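PDB 6NCW: beta-galacturonidase from Eisenbergiella tayi, which probably hydrolyses beta-linked galacturonides, as a family 2 glycoside hydrolase related to the beta-glucuronidases. Local coordinates for residues Phe5-Arg11 with Ala244-Arg250; Trp154-Thr158 with Ile361-Asn366; Ser185-Gly191 with Leu232-Arg238. One frame throughout, in Å; residues are numbered along the deposited sequence.

Interaction 1. Residues Phe5-Arg11 with Ala244-Arg250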
loop_
_atom_site.group_PDB
_atom_site.type_symbol
_atom_site.label_atom_id
_atom_site.label_comp_id
_atom_site.label_asym_id
_atom_site.label_seq_id
_atom_site.Cartn_x
_atom_site.Cartn_y
_atom_site.Cartn_z
ATOM N N PHE A 5 32.532 -10.741 -21.538
ATOM C CA PHE A 5 33.666 -11.492 -22.047
ATOM C C PHE A 5 34.909 -10.634 -21.832
ATOM O O PHE A 5 34.805 -9.441 -21.537
ATOM C CB PHE A 5 33.458 -11.833 -23.525
ATOM C CG PHE A 5 33.333 -10.615 -24.395
ATOM C CD1 PHE A 5 34.436 -10.119 -25.078
ATOM C CD2 PHE A 5 32.126 -9.938 -24.490
ATOM C CE1 PHE A 5 34.333 -8.977 -25.853
ATOM C CE2 PHE A 5 32.009 -8.797 -25.270
ATOM C CZ PHE A 5 33.117 -8.316 -25.953
ATOM N N GLU A 6 36.096 -11.237 -21.954
ATOM C CA GLU A 6 37.331 -10.469 -21.799
ATOM C C GLU A 6 37.691 -9.801 -23.119
ATOM O O GLU A 6 37.763 -10.454 -24.166
ATOM C CB GLU A 6 38.485 -11.348 -21.311
ATOM C CG GLU A 6 38.309 -11.867 -19.876
ATOM C CD GLU A 6 38.214 -10.757 -18.811
ATOM O OE1 GLU A 6 39.238 -10.102 -18.504
ATOM O OE2 GLU A 6 37.103 -10.544 -18.265
ATOM N N THR A 7 37.892 -8.493 -23.072
ATOM C CA THR A 7 38.234 -7.735 -24.262
ATOM C C THR A 7 39.738 -7.628 -24.488
ATOM O O THR A 7 40.149 -6.976 -25.452
ATOM C CB THR A 7 37.637 -6.330 -24.181
ATOM O OG1 THR A 7 38.108 -5.689 -22.994
ATOM C CG2 THR A 7 36.115 -6.408 -24.153
ATOM N N HIS A 8 40.554 -8.218 -23.614
ATOM C CA HIS A 8 42.011 -8.156 -23.737
ATOM C C HIS A 8 42.627 -9.379 -23.083
ATOM O O HIS A 8 42.282 -9.709 -21.949
ATOM C CB HIS A 8 42.591 -6.904 -23.073
ATOM C CG HIS A 8 42.195 -5.627 -23.736
ATOM N ND1 HIS A 8 42.648 -5.268 -24.986
ATOM C CD2 HIS A 8 41.380 -4.624 -23.324
ATOM C CE1 HIS A 8 42.130 -4.094 -25.317
ATOM N NE2 HIS A 8 41.362 -3.680 -24.324
ATOM N N LYS A 9 43.535 -10.042 -23.795
ATOM C CA LYS A 9 44.455 -10.995 -23.185
ATOM C C LYS A 9 45.888 -10.489 -23.161
ATOM O O LYS A 9 46.608 -10.767 -22.202
ATOM C CB LYS A 9 44.419 -12.350 -23.908
ATOM C CG LYS A 9 43.090 -13.140 -23.820
ATOM C CD LYS A 9 42.340 -12.934 -22.470
ATOM C CE LYS A 9 41.359 -14.084 -22.146
ATOM N NZ LYS A 9 40.776 -14.684 -23.389
ATOM N N ILE A 10 46.303 -9.713 -24.163
ATOM C CA ILE A 10 47.668 -9.194 -24.193
ATOM C C ILE A 10 47.784 -7.914 -23.377
ATOM O O ILE A 10 48.637 -7.804 -22.492
ATOM C CB ILE A 10 48.138 -8.982 -25.649
ATOM C CG1 ILE A 10 48.349 -10.324 -26.350
ATOM C CG2 ILE A 10 49.424 -8.175 -25.685
ATOM C CD1 ILE A 10 48.669 -10.192 -27.814
ATOM N N ARG A 11 46.951 -6.919 -23.665
ATOM C CA ARG A 11 47.063 -5.648 -22.963
ATOM C C ARG A 11 46.873 -5.850 -21.461
ATOM O O ARG A 11 46.036 -6.650 -21.031
ATOM C CB ARG A 11 46.037 -4.650 -23.502
ATOM C CG ARG A 11 46.166 -3.235 -22.936
ATOM C CD ARG A 11 45.041 -2.336 -23.456
ATOM N NE ARG A 11 44.947 -2.393 -24.910
ATOM C CZ ARG A 11 44.142 -1.632 -25.645
ATOM N NH1 ARG A 11 43.338 -0.745 -25.065
ATOM N NH2 ARG A 11 44.136 -1.761 -26.964
ATOM N N ALA A 244 52.166 -7.556 -29.296
ATOM C CA ALA A 244 52.453 -6.390 -28.474
ATOM C C ALA A 244 51.164 -5.705 -27.924
ATOM O O ALA A 244 51.194 -5.099 -26.844
ATOM C CB ALA A 244 53.297 -5.403 -29.261
ATOM N N ASP A 245 50.044 -5.797 -28.647
ATOM C CA ASP A 245 48.767 -5.296 -28.131
ATOM C C ASP A 245 47.632 -6.050 -28.809
ATOM O O ASP A 245 47.790 -6.568 -29.917
ATOM C CB ASP A 245 48.613 -3.783 -28.348
ATOM C CG ASP A 245 47.344 -3.217 -27.697
ATOM O OD1 ASP A 245 47.113 -3.503 -26.500
ATOM O OD2 ASP A 245 46.577 -2.495 -28.386
ATOM N N ASP A 246 46.477 -6.096 -28.138
ATOM C CA ASP A 246 45.296 -6.709 -28.732
ATOM C C ASP A 246 44.037 -5.904 -28.425
ATOM O O ASP A 246 44.023 -4.986 -27.595
ATOM C CB ASP A 246 45.111 -8.173 -28.283
ATOM C CG ASP A 246 44.824 -8.330 -26.790
ATOM O OD1 ASP A 246 44.931 -7.361 -25.988
ATOM O OD2 ASP A 246 44.487 -9.471 -26.409
ATOM N N ILE A 247 42.974 -6.260 -29.143
ATOM C CA ILE A 247 41.604 -5.912 -28.790
ATOM C C ILE A 247 40.737 -7.095 -29.189
ATOM O O ILE A 247 40.968 -7.725 -30.231
ATOM C CB ILE A 247 41.138 -4.605 -29.471
ATOM C CG1 ILE A 247 39.825 -4.122 -28.858
ATOM C CG2 ILE A 247 40.981 -4.799 -30.974
ATOM C CD1 ILE A 247 39.551 -2.673 -29.114
ATOM N N ILE A 248 39.785 -7.447 -28.326
ATOM C CA ILE A 248 38.849 -8.535 -28.579
ATOM C C ILE A 248 37.432 -7.977 -28.463
ATOM O O ILE A 248 37.123 -7.263 -27.504
ATOM C CB ILE A 248 39.061 -9.701 -27.599
ATOM C CG1 ILE A 248 40.540 -10.127 -27.580
ATOM C CG2 ILE A 248 38.200 -10.870 -27.983
ATOM C CD1 ILE A 248 40.878 -11.154 -26.496
ATOM N N ASP A 249 36.578 -8.295 -29.440
ATOM C CA ASP A 249 35.180 -7.881 -29.411
ATOM C C ASP A 249 34.297 -9.074 -29.763
ATOM O O ASP A 249 34.803 -10.192 -29.893
ATOM C CB ASP A 249 34.949 -6.701 -30.365
ATOM C CG ASP A 249 33.938 -5.683 -29.809
ATOM O OD1 ASP A 249 32.847 -6.104 -29.342
ATOM O OD2 ASP A 249 34.239 -4.469 -29.840
ATOM N N ARG A 250 32.989 -8.871 -29.900
ATOM C CA ARG A 250 32.082 -9.943 -30.307
ATOM C C ARG A 250 31.196 -9.488 -31.452
ATOM O O ARG A 250 30.742 -8.342 -31.479
ATOM C CB ARG A 250 31.191 -10.414 -29.167
ATOM C CG ARG A 250 31.790 -11.503 -28.331
ATOM C CD ARG A 250 30.738 -12.237 -27.542
ATOM N NE ARG A 250 29.815 -11.294 -26.914
ATOM C CZ ARG A 250 29.076 -11.570 -25.844
ATOM N NH1 ARG A 250 29.153 -12.758 -25.258
ATOM N NH2 ARG A 250 28.262 -10.652 -25.360
#
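The carboxylate of D246 is held by the N-terminal loop through four hydrogen bonds. D246 OD2 takes K9 N at 2.8 Å on its syn lone pair and I10 N at 2.9 Å from above the carboxylate plane. D246 OD1 takes R11 N at 3.1 Å, nearly straight (174°), while H8 ND1 reaches the same oxygen from the opposite face of that plane. An aspartate suits the place: its chi1 of 65° sets CG between its backbone N and carbonyl carbon, from where the short side chain lifts both oxygens toward three successive loop amides. Next to it R11 grips D245 side-on in a salt bridge, NE to OD1 and NH2 to OD2, both 2.9 Å and both on syn lone pairs, with the two flat groups modestly twisted. D245 OD2 also accepts from L152 N, and R11 NH1 pairs with E145. The loop thereby lies along strand 245-251 of the immunoglobulin-like beta-sandwich just before it enters strand 12-15. Midway I248 N donates to T7 O at 2.9 Å, the one backbone-to-backbone hydrogen bond here. Farther out, R250 lies over one face of the F5 ring, its CG 4.0 Å from the centroid in a CH-pi contact; the guanidinium, tilted 33° from the ring, continues to a salt bridge with E325. I248, branched and apolar, covers the loop backbone around E6 O, and I10 CG2 packs 3.7 Å from A244 O.

Interaction 2. Residues Trp154-Thr158 with Ile361-Asn366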
loop_
_atom_site.group_PDB
_atom_site.type_symbol
_atom_site.label_atom_id
_atom_site.label_comp_id
_atom_site.label_asym_id
_atom_site.label_seq_id
_atom_site.Cartn_x
_atom_site.Cartn_y
_atom_site.Cartn_z
ATOM N N TRP A 154 40.001 0.804 -31.560
ATOM C CA TRP A 154 38.747 0.077 -31.763
ATOM C C TRP A 154 38.875 -0.797 -33.006
ATOM O O TRP A 154 39.790 -0.620 -33.816
ATOM C CB TRP A 154 37.532 1.020 -31.897
ATOM C CG TRP A 154 37.649 2.170 -32.913
ATOM C CD1 TRP A 154 37.932 3.475 -32.632
ATOM C CD2 TRP A 154 37.465 2.105 -34.345
ATOM N NE1 TRP A 154 37.952 4.220 -33.784
ATOM C CE2 TRP A 154 37.657 3.407 -34.849
ATOM C CE3 TRP A 154 37.171 1.069 -35.247
ATOM C CZ2 TRP A 154 37.557 3.709 -36.215
ATOM C CZ3 TRP A 154 37.065 1.373 -36.606
ATOM C CH2 TRP A 154 37.265 2.682 -37.075
ATOM N N ILE A 155 37.960 -1.762 -33.125
ATOM C CA ILE A 155 37.771 -2.583 -34.316
ATOM C C ILE A 155 36.268 -2.647 -34.625
ATOM O O ILE A 155 35.457 -2.848 -33.717
ATOM C CB ILE A 155 38.365 -3.994 -34.122
ATOM C CG1 ILE A 155 38.057 -4.895 -35.319
ATOM C CG2 ILE A 155 37.864 -4.627 -32.831
ATOM C CD1 ILE A 155 38.886 -6.166 -35.332
ATOM N N HIS A 156 35.902 -2.443 -35.895
ATOM C CA HIS A 156 34.524 -2.509 -36.370
ATOM C C HIS A 156 34.408 -3.586 -37.433
ATOM O O HIS A 156 35.082 -3.517 -38.466
ATOM C CB HIS A 156 34.059 -1.175 -36.959
ATOM C CG HIS A 156 33.948 -0.079 -35.954
ATOM N ND1 HIS A 156 33.718 1.234 -36.308
ATOM C CD2 HIS A 156 34.022 -0.099 -34.603
ATOM C CE1 HIS A 156 33.666 1.978 -35.219
ATOM N NE2 HIS A 156 33.847 1.194 -34.171
ATOM N N PHE A 157 33.534 -4.554 -37.198
ATOM C CA PHE A 157 33.276 -5.633 -38.135
ATOM C C PHE A 157 31.884 -5.460 -38.716
ATOM O O PHE A 157 30.936 -5.166 -37.984
ATOM C CB PHE A 157 33.379 -6.998 -37.446
ATOM C CG PHE A 157 33.013 -8.145 -38.336
ATOM C CD1 PHE A 157 33.935 -8.644 -39.256
ATOM C CD2 PHE A 157 31.744 -8.709 -38.274
ATOM C CE1 PHE A 157 33.596 -9.691 -40.093
ATOM C CE2 PHE A 157 31.398 -9.763 -39.100
ATOM C CZ PHE A 157 32.326 -10.258 -40.011
ATOM N N THR A 158 31.766 -5.657 -40.025
ATOM C CA THR A 158 30.507 -5.526 -40.748
ATOM C C THR A 158 30.217 -6.816 -41.500
ATOM O O THR A 158 31.001 -7.189 -42.390
ATOM C CB THR A 158 30.557 -4.358 -41.741
ATOM O OG1 THR A 158 31.139 -3.209 -41.114
ATOM C CG2 THR A 158 29.150 -4.029 -42.259
ATOM N N ILE A 361 28.242 5.267 -31.462
ATOM C CA ILE A 361 28.393 4.333 -32.579
ATOM C C ILE A 361 29.801 3.748 -32.604
ATOM O O ILE A 361 29.980 2.548 -32.852
ATOM C CB ILE A 361 28.012 4.997 -33.916
ATOM C CG1 ILE A 361 26.520 5.356 -33.903
ATOM C CG2 ILE A 361 28.291 4.055 -35.092
ATOM C CD1 ILE A 361 26.001 6.004 -35.168
ATOM N N THR A 362 30.823 4.566 -32.322
ATOM C CA THR A 362 32.183 4.030 -32.286
ATOM C C THR A 362 32.293 2.899 -31.265
ATOM O O THR A 362 32.916 1.871 -31.536
ATOM C CB THR A 362 33.186 5.146 -31.980
ATOM O OG1 THR A 362 33.032 6.191 -32.949
ATOM C CG2 THR A 362 34.624 4.626 -32.040
ATOM N N ALA A 363 31.639 3.044 -30.111
ATOM C CA ALA A 363 31.769 2.047 -29.056
ATOM C C ALA A 363 30.906 0.817 -29.315
ATOM O O ALA A 363 31.325 -0.306 -29.007
ATOM C CB ALA A 363 31.407 2.677 -27.708
ATOM N N HIS A 364 29.715 1.006 -29.893
ATOM C CA HIS A 364 28.671 -0.015 -29.964
ATOM C C HIS A 364 28.516 -0.630 -31.343
ATOM O O HIS A 364 27.625 -1.464 -31.534
ATOM C CB HIS A 364 27.317 0.577 -29.536
ATOM C CG HIS A 364 27.288 1.049 -28.117
ATOM N ND1 HIS A 364 26.184 1.654 -27.554
ATOM C CD2 HIS A 364 28.234 1.007 -27.143
ATOM C CE1 HIS A 364 26.448 1.963 -26.295
ATOM N NE2 HIS A 364 27.685 1.582 -26.019
ATOM N N TYR A 365 29.380 -0.266 -32.296
ATOM C CA TYR A 365 29.217 -0.679 -33.693
ATOM C C TYR A 365 28.976 -2.175 -33.843
ATOM O O TYR A 365 28.230 -2.606 -34.732
ATOM C CB TYR A 365 30.463 -0.285 -34.496
ATOM C CG TYR A 365 30.287 -0.498 -35.980
ATOM C CD1 TYR A 365 29.842 0.541 -36.805
ATOM C CD2 TYR A 365 30.524 -1.741 -36.554
ATOM C CE1 TYR A 365 29.661 0.344 -38.177
ATOM C CE2 TYR A 365 30.344 -1.951 -37.912
ATOM C CZ TYR A 365 29.914 -0.907 -38.724
ATOM O OH TYR A 365 29.739 -1.126 -40.080
ATOM N N ASN A 366 29.625 -2.986 -33.011
ATOM C CA ASN A 366 29.676 -4.420 -33.258
ATOM C C ASN A 366 28.494 -5.198 -32.708
ATOM O O ASN A 366 28.398 -6.395 -32.992
ATOM C CB ASN A 366 30.965 -5.013 -32.669
ATOM C CG ASN A 366 32.207 -4.540 -33.404
ATOM O OD1 ASN A 366 32.203 -4.441 -34.627
ATOM N ND2 ASN A 366 33.263 -4.225 -32.660
#
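The imidazole of H156 and the phenol ring of Y365 lie almost parallel, their planes 9° apart, in an offset stack with centroids 4.6 Å apart. The offset brings Y365 CB over the centre of the imidazole and H156 CB over the face of the tyrosine ring, so each side chain adds a CH-pi contact. The other face of H156 is covered by the W154 indole, so the imidazole lies between W154 CE3, over its centre, and Y365 CB. Its rotation is fixed at the rim, where H156 NE2 donates to T362 O at 2.9 Å, in the carbonyl plane on a lone pair. T362 CG2 meanwhile sits over the five-membered ring of W154, 3.6 Å from CD1. These rings couple two domains: strand 150-162 belongs to the immunoglobulin-like beta-sandwich, helix 349-364 to the TIM barrel. N366, farther along the chain, treats the strand as a neighbouring strand would. N366 ND2 donates to I155 O at 2.8 Å and N366 OD1 accepts F157 N at 2.9 Å in a nearly straight bond (175°); an amide fits because it offers a donor and an acceptor side by side. With CG anti to the backbone N (chi1 -172°), Y365 extends along the strand until its OH meets T158 OG1 at 2.7 Å. Y365 CE2 passes 3.3 Å from F157 O, near the plane of the phenol ring. F157 sends its ring edge-to-face against F253.

Interaction 3. Residues Ser185-Gly191 with Leu232-Arg238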
loop_
_atom_site.group_PDB
_atom_site.type_symbol
_atom_site.label_atom_id
_atom_site.label_comp_id
_atom_site.label_asym_id
_atom_site.label_seq_id
_atom_site.Cartn_x
_atom_site.Cartn_y
_atom_site.Cartn_z
ATOM N N SER A 185 52.073 -4.888 -38.131
ATOM C CA SER A 185 50.901 -5.469 -38.763
ATOM C C SER A 185 49.830 -5.730 -37.705
ATOM O O SER A 185 50.098 -5.713 -36.498
ATOM C CB SER A 185 51.253 -6.757 -39.525
ATOM O OG SER A 185 51.511 -7.845 -38.645
ATOM N N VAL A 186 48.603 -5.954 -38.169
ATOM C CA VAL A 186 47.509 -6.376 -37.306
ATOM C C VAL A 186 46.943 -7.675 -37.860
ATOM O O VAL A 186 46.569 -7.744 -39.037
ATOM C CB VAL A 186 46.421 -5.295 -37.191
ATOM C CG1 VAL A 186 45.186 -5.866 -36.515
ATOM C CG2 VAL A 186 46.951 -4.133 -36.395
ATOM N N GLU A 187 46.894 -8.704 -37.013
ATOM C CA GLU A 187 46.342 -10.001 -37.375
ATOM C C GLU A 187 44.945 -10.159 -36.772
ATOM O O GLU A 187 44.761 -9.982 -35.564
ATOM C CB GLU A 187 47.255 -11.133 -36.896
ATOM C CG GLU A 187 46.696 -12.510 -37.222
ATOM C CD GLU A 187 47.653 -13.650 -36.915
ATOM O OE1 GLU A 187 47.416 -14.774 -37.422
ATOM O OE2 GLU A 187 48.633 -13.422 -36.166
ATOM N N VAL A 188 43.977 -10.533 -37.608
ATOM C CA VAL A 188 42.559 -10.519 -37.246
ATOM C C VAL A 188 42.004 -11.927 -37.405
ATOM O O VAL A 188 42.078 -12.513 -38.496
ATOM C CB VAL A 188 41.754 -9.527 -38.105
ATOM C CG1 VAL A 188 40.269 -9.609 -37.755
ATOM C CG2 VAL A 188 42.261 -8.119 -37.931
ATOM N N GLU A 189 41.443 -12.465 -36.325
ATOM C CA GLU A 189 40.768 -13.754 -36.345
ATOM C C GLU A 189 39.343 -13.602 -35.833
ATOM O O GLU A 189 39.087 -12.820 -34.908
ATOM C CB GLU A 189 41.523 -14.782 -35.507
ATOM C CG GLU A 189 42.980 -14.948 -35.943
ATOM C CD GLU A 189 43.598 -16.273 -35.515
ATOM O OE1 GLU A 189 44.598 -16.697 -36.152
ATOM O OE2 GLU A 189 43.086 -16.890 -34.549
ATOM N N ILE A 190 38.421 -14.346 -36.436
ATOM C CA ILE A 190 37.020 -14.353 -36.030
ATOM C C ILE A 190 36.670 -15.779 -35.634
ATOM O O ILE A 190 36.615 -16.672 -36.488
ATOM C CB ILE A 190 36.087 -13.840 -37.136
ATOM C CG1 ILE A 190 36.510 -12.445 -37.578
ATOM C CG2 ILE A 190 34.644 -13.837 -36.651
ATOM C CD1 ILE A 190 35.722 -11.930 -38.739
ATOM N N GLY A 191 36.431 -15.995 -34.346
ATOM C CA GLY A 191 36.125 -17.324 -33.851
ATOM C C GLY A 191 37.198 -18.345 -34.161
ATOM O O GLY A 191 36.879 -19.491 -34.502
ATOM N N LEU A 232 33.877 -14.330 -31.182
ATOM C CA LEU A 232 34.909 -13.389 -30.774
ATOM C C LEU A 232 35.752 -13.007 -31.984
ATOM O O LEU A 232 36.211 -13.878 -32.731
ATOM C CB LEU A 232 35.790 -13.991 -29.680
ATOM C CG LEU A 232 35.056 -14.442 -28.420
ATOM C CD1 LEU A 232 35.907 -15.403 -27.623
ATOM C CD2 LEU A 232 34.696 -13.226 -27.592
ATOM N N ILE A 233 35.938 -11.707 -32.195
ATOM C CA ILE A 233 36.864 -11.200 -33.196
ATOM C C ILE A 233 38.080 -10.681 -32.450
ATOM O O ILE A 233 37.948 -9.928 -31.475
ATOM C CB ILE A 233 36.227 -10.127 -34.106
ATOM C CG1 ILE A 233 37.218 -9.665 -35.168
ATOM C CG2 ILE A 233 35.702 -8.917 -33.318
ATOM C CD1 ILE A 233 36.583 -8.838 -36.273
ATOM N N THR A 234 39.264 -11.130 -32.867
ATOM C CA THR A 234 40.512 -10.778 -32.199
ATOM C C THR A 234 41.439 -10.045 -33.159
ATOM O O THR A 234 41.636 -10.475 -34.302
ATOM C CB THR A 234 41.208 -12.023 -31.649
ATOM O OG1 THR A 234 40.280 -12.758 -30.841
ATOM C CG2 THR A 234 42.395 -11.621 -30.792
ATOM N N ALA A 235 42.020 -8.951 -32.690
ATOM C CA ALA A 235 43.033 -8.233 -33.445
ATOM C C ALA A 235 44.292 -8.142 -32.595
ATOM O O ALA A 235 44.255 -7.601 -31.484
ATOM C CB ALA A 235 42.541 -6.842 -33.849
ATOM N N VAL A 236 45.403 -8.671 -33.108
ATOM C CA VAL A 236 46.690 -8.602 -32.420
ATOM C C VAL A 236 47.612 -7.689 -33.222
ATOM O O VAL A 236 47.869 -7.934 -34.406
ATOM C CB VAL A 236 47.302 -9.996 -32.209
ATOM C CG1 VAL A 236 48.662 -9.888 -31.506
ATOM C CG2 VAL A 236 46.351 -10.864 -31.386
ATOM N N LEU A 237 48.061 -6.610 -32.591
ATOM C CA LEU A 237 49.033 -5.704 -33.177
ATOM C C LEU A 237 50.441 -6.191 -32.845
ATOM O O LEU A 237 50.747 -6.468 -31.678
ATOM C CB LEU A 237 48.824 -4.285 -32.653
ATOM C CG LEU A 237 49.856 -3.216 -33.031
ATOM C CD1 LEU A 237 49.759 -2.799 -34.488
ATOM C CD2 LEU A 237 49.704 -1.997 -32.120
ATOM N N ARG A 238 51.281 -6.315 -33.876
ATOM C CA ARG A 238 52.690 -6.672 -33.727
ATOM C C ARG A 238 53.554 -5.584 -34.342
ATOM O O ARG A 238 53.365 -5.227 -35.507
ATOM C CB ARG A 238 53.005 -8.012 -34.391
ATOM C CG ARG A 238 52.412 -9.198 -33.662
ATOM C CD ARG A 238 52.589 -10.483 -34.453
ATOM N NE ARG A 238 51.672 -11.520 -33.982
ATOM C CZ ARG A 238 51.966 -12.405 -33.035
ATOM N NH1 ARG A 238 53.165 -12.392 -32.459
ATOM N NH2 ARG A 238 51.063 -13.305 -32.670
#
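Two neighbouring antiparallel strands of the immunoglobulin-like beta-sandwich, 182-190 and 227-238, meet here, the axes of 185-190 and 232-238 approaching to 4.5 Å with directions 162° apart. The ladder is regular: S185 with R238, E187 with V236 and E189 with T234 are hydrogen-bonded pairs, each joined in both directions, as by T234 N to E189 O at 2.7 Å. G191 N adds a last bond to L232 O, also 2.7 Å, at the end of the strand; glycine fits there because its phi is positive (57°). Between these rungs lie the non-hydrogen-bonded pairs, where CA-H groups approach carbonyls, V188 CA standing 3.1 Å from T234 O. Side chains alternate strictly. V186, V188, I190, I233, A235 and L237 line one face, where branched residues mesh with the small A235. V186 divides its branches, CG2 going to L237 CD1 at 3.6 Å and CG1 to A235 CB at 3.9 Å. I190 and I233 run alongside each other, their CG1 atoms 3.7 Å apart; I233 can present its CG1 because chi1 of -178° carries it anti to the backbone N. The other face bears S185, E187, E189, T234, V236 and R238, mainly polar and facing outward from the sandwich. There E187 OE2 approaches R238 NE without forming a salt bridge. On the apolar side I172, I155 and F157 of the facing sheet close over these residues, the two-sheet packing that defines a beta-sandwich.

All three contacts belong to or border the immunoglobulin-like beta-sandwich, their centres 9 to 14 Å apart. Strand 227-238 of interaction 3 pairs with strand 245-251 of interaction 1, D245 O and I247 O accepting from L237 N and A235 N, so these two share one sheet. Strand 150-162 of interaction 2 lies in the facing sheet and packs on interaction 3 through I155 and F157. N366 touches D249 as well, tying interaction 2 to interaction 1. Along the chain, interaction 3 is nested within the loops closed by the other two, whose segments alternate. The sandwich is thus joined to the N-terminal loop on one side and to the TIM barrel on another, away from the galacturonate-binding residues.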